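Local coordinates for protein lysozyme M1 (Streptomyces coelicolor, PDB 1JFX) that cleaves the beta-1,4 links between N-acetylmuramic acid and N-acetylglucosamine in bacterial cell-wall peptidoglycan, with both lysozyme and diacetylmuramidase activity, at residues N68-G72 with T73-D77; W143-C147 with T148-N152. All blocks are in the same frame, centred on the assembly; numbering follows the deposited sequence.

Contact 1: residues N68-G72 with T73-D77; sequences NASSG and TAQAD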
ATOM      1  N   ASN A  68      11.592  -0.134  13.965  1.00  9.49           N
ATOM      2  CA  ASN A  68      12.694   0.009  14.920  1.00 10.56           C
ATOM      3  C   ASN A  68      13.058   1.475  15.135  1.00 10.65           C
ATOM      4  O   ASN A  68      13.621   1.828  16.165  1.00 10.69           O
ATOM      5  CB  ASN A  68      13.955  -0.664  14.378  1.00  9.95           C
ATOM      6  CG  ASN A  68      14.379  -0.083  13.033  1.00 10.38           C
ATOM      7  OD1 ASN A  68      13.699  -0.283  12.031  1.00  9.09           O
ATOM      8  ND2 ASN A  68      15.491   0.662  13.010  1.00 12.27           N
ATOM      9  N   ALA A  69      12.730   2.316  14.156  1.00 10.68           N
ATOM     10  CA  ALA A  69      13.121   3.719  14.173  1.00 10.74           C
ATOM     11  C   ALA A  69      12.309   4.722  14.975  1.00 10.35           C
ATOM     12  O   ALA A  69      12.840   5.764  15.361  1.00 11.32           O
ATOM     13  CB  ALA A  69      13.250   4.217  12.726  1.00 10.39           C
ATOM     14  N   SER A  70      11.042   4.424  15.217  1.00 10.05           N
ATOM     15  CA  SER A  70      10.169   5.320  15.973  1.00 10.28           C
ATOM     16  C   SER A  70       8.863   4.575  16.171  1.00  9.82           C
ATOM     17  O   SER A  70       8.687   3.487  15.629  1.00 11.16           O
ATOM     18  CB  SER A  70       9.903   6.612  15.194  1.00 10.69           C
ATOM     19  OG  SER A  70       9.081   6.355  14.065  1.00 14.27           O
ATOM     20  N   SER A  71       7.953   5.156  16.938  1.00 10.13           N
ATOM     21  CA  SER A  71       6.666   4.524  17.211  1.00  8.94           C
ATOM     22  C   SER A  71       5.746   4.527  15.996  1.00  9.76           C
ATOM     23  O   SER A  71       5.987   5.248  15.027  1.00  8.99           O
ATOM     24  CB  SER A  71       5.958   5.253  18.355  1.00  8.50           C
ATOM     25  OG  SER A  71       5.511   6.539  17.921  1.00 11.00           O
ATOM     26  N   GLY A  72       4.691   3.721  16.069  1.00  8.97           N
ATOM     27  CA  GLY A  72       3.724   3.655  14.986  1.00  8.43           C
ATOM     28  C   GLY A  72       3.006   4.987  14.880  1.00  8.04           C
ATOM     29  O   GLY A  72       2.660   5.437  13.790  1.00  8.14           O
ATOM     30  N   THR A  73       2.767   5.621  16.022  1.00  7.01           N
ATOM     31  CA  THR A  73       2.113   6.922  16.014  1.00  7.84           C
ATOM     32  C   THR A  73       2.970   7.932  15.255  1.00  7.97           C
ATOM     33  O   THR A  73       2.468   8.660  14.396  1.00  7.50           O
ATOM     34  CB  THR A  73       1.895   7.445  17.449  1.00  8.63           C
ATOM     35  OG1 THR A  73       1.014   6.556  18.143  1.00  8.92           O
ATOM     36  CG2 THR A  73       1.281   8.852  17.424  1.00  9.38           C
ATOM     37  N   ALA A  74       4.265   7.978  15.570  1.00  7.07           N
ATOM     38  CA  ALA A  74       5.157   8.932  14.912  1.00  7.49           C
ATOM     39  C   ALA A  74       5.252   8.750  13.400  1.00  6.90           C
ATOM     40  O   ALA A  74       5.228   9.728  12.649  1.00  8.43           O
ATOM     41  CB  ALA A  74       6.551   8.859  15.520  1.00  8.33           C
ATOM     42  N   GLN A  75       5.369   7.509  12.936  1.00  6.49           N
ATOM     43  CA  GLN A  75       5.472   7.313  11.504  1.00  6.08           C
ATOM     44  C   GLN A  75       4.145   7.568  10.789  1.00  6.45           C
ATOM     45  O   GLN A  75       4.151   7.981   9.636  1.00  6.86           O
ATOM     46  CB  GLN A  75       6.052   5.928  11.172  1.00  7.98           C
ATOM     47  CG  GLN A  75       7.578   5.986  11.219  1.00  7.58           C
ATOM     48  CD  GLN A  75       8.288   4.662  11.025  1.00  6.49           C
ATOM     49  OE1 GLN A  75       8.029   3.927  10.066  1.00  8.20           O
ATOM     50  NE2 GLN A  75       9.226   4.366  11.929  1.00  9.10           N
ATOM     51  N   ALA A  76       3.017   7.352  11.472  1.00  6.02           N
ATOM     52  CA  ALA A  76       1.720   7.627  10.845  1.00  5.92           C
ATOM     53  C   ALA A  76       1.585   9.144  10.634  1.00  7.94           C
ATOM     54  O   ALA A  76       1.088   9.588   9.589  1.00  7.87           O
ATOM     55  CB  ALA A  76       0.550   7.097  11.733  1.00  5.30           C
ATOM     56  N   ASP A  77       2.013   9.940  11.614  1.00  7.41           N
ATOM     57  CA  ASP A  77       1.931  11.396  11.466  1.00  7.03           C
ATOM     58  C   ASP A  77       2.869  11.856  10.340  1.00  6.50           C
ATOM     59  O   ASP A  77       2.496  12.693   9.512  1.00  7.11           O
ATOM     60  CB  ASP A  77       2.300  12.117  12.778  1.00  6.90           C
ATOM     61  CG  ASP A  77       1.114  12.294  13.717  1.00  8.23           C
ATOM     62  OD1 ASP A  77       0.010  12.608  13.227  1.00  8.21           O
ATOM     63  OD2 ASP A  77       1.278  12.136  14.955  1.00  9.53           O
TER
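S70 and S71 each hold their hydroxyl in the notch between backbone N and carbonyl carbon, with chi1 of 70° and 71°, and through it both reach the first turn of helix 72-81. The two oxygens serve different ends. The S71 side chain reaches forward over the first turn, and S71 OG accepts from A74 N at 3.0 Å in a nearly straight bond (N-H...O 165°), while A74 CB lies 3.5 Å from S71 OG. In S70, OG instead meets the end of Q75, whose side chain runs extended beyond CG away from the helix and back alongside the loop. Q75 NE2 gives a hydrogen to S70 OG at 2.9 Å, and the hydroxyl lies almost in the plane of the amide. Q75 CG comes to 3.2 Å from S70 OG, a close approach. A weak bond from S70 OG to S71 O gives the hydroxyl an acceptor of its own.

The rest of the buried amide is settled by the strand and loop before: NE2 also donates to R66 O, and OE1 accepts from H63 NE2. These bonds fix which way round the amide is turned. Beside it, A69 CB comes to 4.1 Å from Q75 NE2. Along the backbone, Q75 N binds S71 O at 3.1 Å and A76 N binds G72 O at 3.0 Å, beginning the helical ladder at the capping residue itself. T73, Q75 and A76 also touch helix 113-131, while W119 of that helix donates to S70 O.

S71 is thus a classic serine N-cap, here starting the helix that follows strand 58-64 in the beta-alpha-barrel of a family 25 glycosyl hydrolase.

Contact 2: residues W143-C147 with T148-N152; sequences WWNTC and TGSWN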
ATOM      1  N   TRP A 143       5.692 -12.653   6.565  1.00  8.03           N
ATOM      2  CA  TRP A 143       6.035 -11.616   7.516  1.00  6.42           C
ATOM      3  C   TRP A 143       4.902 -11.427   8.523  1.00  8.36           C
ATOM      4  O   TRP A 143       5.143 -11.341   9.725  1.00  7.85           O
ATOM      5  CB  TRP A 143       6.325 -10.296   6.805  1.00  8.11           C
ATOM      6  CG  TRP A 143       6.950  -9.291   7.712  1.00  7.44           C
ATOM      7  CD1 TRP A 143       8.294  -9.076   7.900  1.00  9.21           C
ATOM      8  CD2 TRP A 143       6.273  -8.424   8.628  1.00  8.59           C
ATOM      9  NE1 TRP A 143       8.488  -8.130   8.885  1.00  8.93           N
ATOM     10  CE2 TRP A 143       7.266  -7.717   9.348  1.00  7.58           C
ATOM     11  CE3 TRP A 143       4.925  -8.181   8.920  1.00  8.27           C
ATOM     12  CZ2 TRP A 143       6.951  -6.787  10.347  1.00  6.64           C
ATOM     13  CZ3 TRP A 143       4.610  -7.252   9.921  1.00  8.31           C
ATOM     14  CH2 TRP A 143       5.629  -6.572  10.619  1.00  7.61           C
ATOM     15  N   TRP A 144       3.666 -11.348   8.041  1.00  7.93           N
ATOM     16  CA  TRP A 144       2.555 -11.167   8.966  1.00  7.68           C
ATOM     17  C   TRP A 144       2.503 -12.265  10.024  1.00  8.90           C
ATOM     18  O   TRP A 144       2.449 -12.002  11.238  1.00  8.98           O
ATOM     19  CB  TRP A 144       1.214 -11.150   8.222  1.00  9.85           C
ATOM     20  CG  TRP A 144       0.089 -10.797   9.140  1.00  8.52           C
ATOM     21  CD1 TRP A 144      -0.800 -11.655   9.742  1.00  8.69           C
ATOM     22  CD2 TRP A 144      -0.211  -9.493   9.639  1.00  7.27           C
ATOM     23  NE1 TRP A 144      -1.630 -10.954  10.588  1.00  7.83           N
ATOM     24  CE2 TRP A 144      -1.288  -9.625  10.542  1.00  7.80           C
ATOM     25  CE3 TRP A 144       0.333  -8.215   9.411  1.00  7.97           C
ATOM     26  CZ2 TRP A 144      -1.837  -8.525  11.220  1.00  8.25           C
ATOM     27  CZ3 TRP A 144      -0.217  -7.125  10.084  1.00  9.21           C
ATOM     28  CH2 TRP A 144      -1.289  -7.289  10.975  1.00  9.43           C
ATOM     29  N   ASN A 145       2.533 -13.509   9.575  1.00  9.13           N
ATOM     30  CA  ASN A 145       2.447 -14.596  10.527  1.00  9.66           C
ATOM     31  C   ASN A 145       3.635 -14.640  11.481  1.00  9.26           C
ATOM     32  O   ASN A 145       3.465 -14.782  12.696  1.00 11.06           O
ATOM     33  CB  ASN A 145       2.244 -15.917   9.779  1.00 12.87           C
ATOM     34  CG  ASN A 145       0.835 -16.031   9.192  1.00 14.65           C
ATOM     35  OD1 ASN A 145      -0.121 -15.459   9.735  1.00 12.10           O
ATOM     36  ND2 ASN A 145       0.700 -16.770   8.094  1.00 17.87           N
ATOM     37  N   THR A 146       4.834 -14.473  10.947  1.00  8.63           N
ATOM     38  CA  THR A 146       6.013 -14.495  11.788  1.00  7.95           C
ATOM     39  C   THR A 146       6.118 -13.343  12.774  1.00  8.14           C
ATOM     40  O   THR A 146       6.258 -13.563  13.988  1.00  9.59           O
ATOM     41  CB  THR A 146       7.280 -14.528  10.926  1.00  9.99           C
ATOM     42  OG1 THR A 146       7.338 -15.792  10.263  1.00 11.55           O
ATOM     43  CG2 THR A 146       8.536 -14.320  11.772  1.00  8.12           C
ATOM     44  N   CYS A 147       6.036 -12.113  12.269  1.00  8.10           N
ATOM     45  CA  CYS A 147       6.208 -10.959  13.129  1.00  7.42           C
ATOM     46  C   CYS A 147       5.034 -10.522  13.994  1.00  8.63           C
ATOM     47  O   CYS A 147       5.235  -9.806  14.970  1.00  8.44           O
ATOM     48  CB  CYS A 147       6.731  -9.786  12.307  1.00  6.89           C
ATOM     49  SG  CYS A 147       8.322 -10.100  11.475  1.00  9.09           S
ATOM     50  N   THR A 148       3.814 -10.939  13.664  1.00  9.24           N
ATOM     51  CA  THR A 148       2.684 -10.577  14.522  1.00  9.55           C
ATOM     52  C   THR A 148       2.173 -11.805  15.252  1.00 10.66           C
ATOM     53  O   THR A 148       1.265 -11.722  16.074  1.00 10.53           O
ATOM     54  CB  THR A 148       1.496  -9.959  13.739  1.00  9.25           C
ATOM     55  OG1 THR A 148       0.757 -10.980  13.049  1.00  9.57           O
ATOM     56  CG2 THR A 148       2.001  -8.945  12.742  1.00  8.19           C
ATOM     57  N   GLY A 149       2.767 -12.957  14.962  1.00 11.97           N
ATOM     58  CA  GLY A 149       2.294 -14.167  15.605  1.00 11.64           C
ATOM     59  C   GLY A 149       0.894 -14.528  15.142  1.00 10.98           C
ATOM     60  O   GLY A 149       0.027 -14.852  15.960  1.00 10.43           O
ATOM     61  N   SER A 150       0.677 -14.467  13.829  1.00  9.64           N
ATOM     62  CA  SER A 150      -0.599 -14.802  13.201  1.00 11.72           C
ATOM     63  C   SER A 150      -1.754 -14.044  13.848  1.00 11.02           C
ATOM     64  O   SER A 150      -2.779 -14.617  14.191  1.00 12.88           O
ATOM     65  CB  SER A 150      -0.847 -16.313  13.290  1.00 14.13           C
ATOM     66  OG  SER A 150       0.222 -17.028  12.688  1.00 13.42           O
ATOM     67  N   TRP A 151      -1.586 -12.733  13.970  1.00 10.91           N
ATOM     68  CA  TRP A 151      -2.571 -11.874  14.619  1.00 11.26           C
ATOM     69  C   TRP A 151      -3.852 -11.609  13.819  1.00 10.75           C
ATOM     70  O   TRP A 151      -3.790 -11.277  12.630  1.00  9.32           O
ATOM     71  CB  TRP A 151      -1.870 -10.554  14.968  1.00  9.12           C
ATOM     72  CG  TRP A 151      -2.640  -9.576  15.819  1.00 10.72           C
ATOM     73  CD1 TRP A 151      -3.425  -9.850  16.904  1.00  9.27           C
ATOM     74  CD2 TRP A 151      -2.596  -8.148  15.707  1.00  9.65           C
ATOM     75  NE1 TRP A 151      -3.872  -8.677  17.481  1.00 10.77           N
ATOM     76  CE2 TRP A 151      -3.373  -7.619  16.764  1.00 10.16           C
ATOM     77  CE3 TRP A 151      -1.967  -7.264  14.819  1.00 10.92           C
ATOM     78  CZ2 TRP A 151      -3.538  -6.242  16.952  1.00 11.83           C
ATOM     79  CZ3 TRP A 151      -2.130  -5.892  15.009  1.00 10.93           C
ATOM     80  CH2 TRP A 151      -2.908  -5.401  16.065  1.00 11.65           C
ATOM     81  N   ASN A 152      -5.012 -11.764  14.473  1.00 10.36           N
ATOM     82  CA  ASN A 152      -6.308 -11.507  13.837  1.00  9.66           C
ATOM     83  C   ASN A 152      -6.830 -10.101  14.186  1.00  9.26           C
ATOM     84  O   ASN A 152      -7.899  -9.696  13.738  1.00  9.68           O
ATOM     85  CB  ASN A 152      -7.359 -12.537  14.295  1.00 11.46           C
ATOM     86  CG  ASN A 152      -8.718 -12.345  13.605  1.00 16.97           C
ATOM     87  OD1 ASN A 152      -8.837 -12.494  12.387  1.00 16.96           O
ATOM     88  ND2 ASN A 152      -9.745 -12.013  14.387  1.00 19.06           N
TER
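Over one face of the W144 indole lies the side chain of T148, and at the edge, in the ring plane, lies the carbonyl oxygen of W151. At this C-terminal end of helix 141-148 the chain forms an ST motif, T148 OG1 accepting from W151 N, three residues on. The methyl CG2 of T148 stands 3.7 Å from the centre of the six-membered ring of W144 and only 8° off its normal, a CH-pi contact, while OG1 sits above the rim of the same face. W144 NE1 donates to W151 O at 3.0 Å, meeting a lone pair in the carbonyl plane. The W151 ring crosses obliquely, its CE3 3.8 Å from W144 CZ2. On the neighbouring indole, SG of C147 lies 3.2 Å above the plane of the W143 ring, offset toward the rim; that sulfur forms the disulfide to C108. The F176 ring also meets W144, and the H101 ring meets W143.

T148 OG1 in turn donates to W144 O at 2.7 Å, a role made possible by its chi1 of 77°, which tucks OG1 between backbone N and carbonyl carbon. Since T148 N also binds W144 O, from the opposite face of the carbonyl plane, this one oxygen is gripped twice. G149 then leaves the helix with positive phi (67°), and S150 N donates to N145 O at 3.0 Å.

Helix 113-131 packs against the turn through I120, which touches both W144 and T148, and through R117, which binds T148 O. On the outer side of the turn, N145 OD1 stands 3.4 Å from S150 OG.

Both contacts belong to one beta-alpha-barrel domain, with centres about 19 Å apart and nearest atoms about 9 Å apart. Contact 1 comes first along the chain and opens helix 72-81 at its N-terminus; contact 2 closes helix 141-148 at its C-terminus and leads on toward strand 160-163. They do not touch, but both lean on helix 113-131, which meets contact 1 through W119, D122 and R126 and contact 2 through M116, R117 and I120. The side chain of Q75 is about 9 Å from that of D98, and the side chain of W143 about 5 Å from that of E100, so W143 probably belongs to the immediate surroundings of the predicted catalytic carboxylates, with Q75 further out.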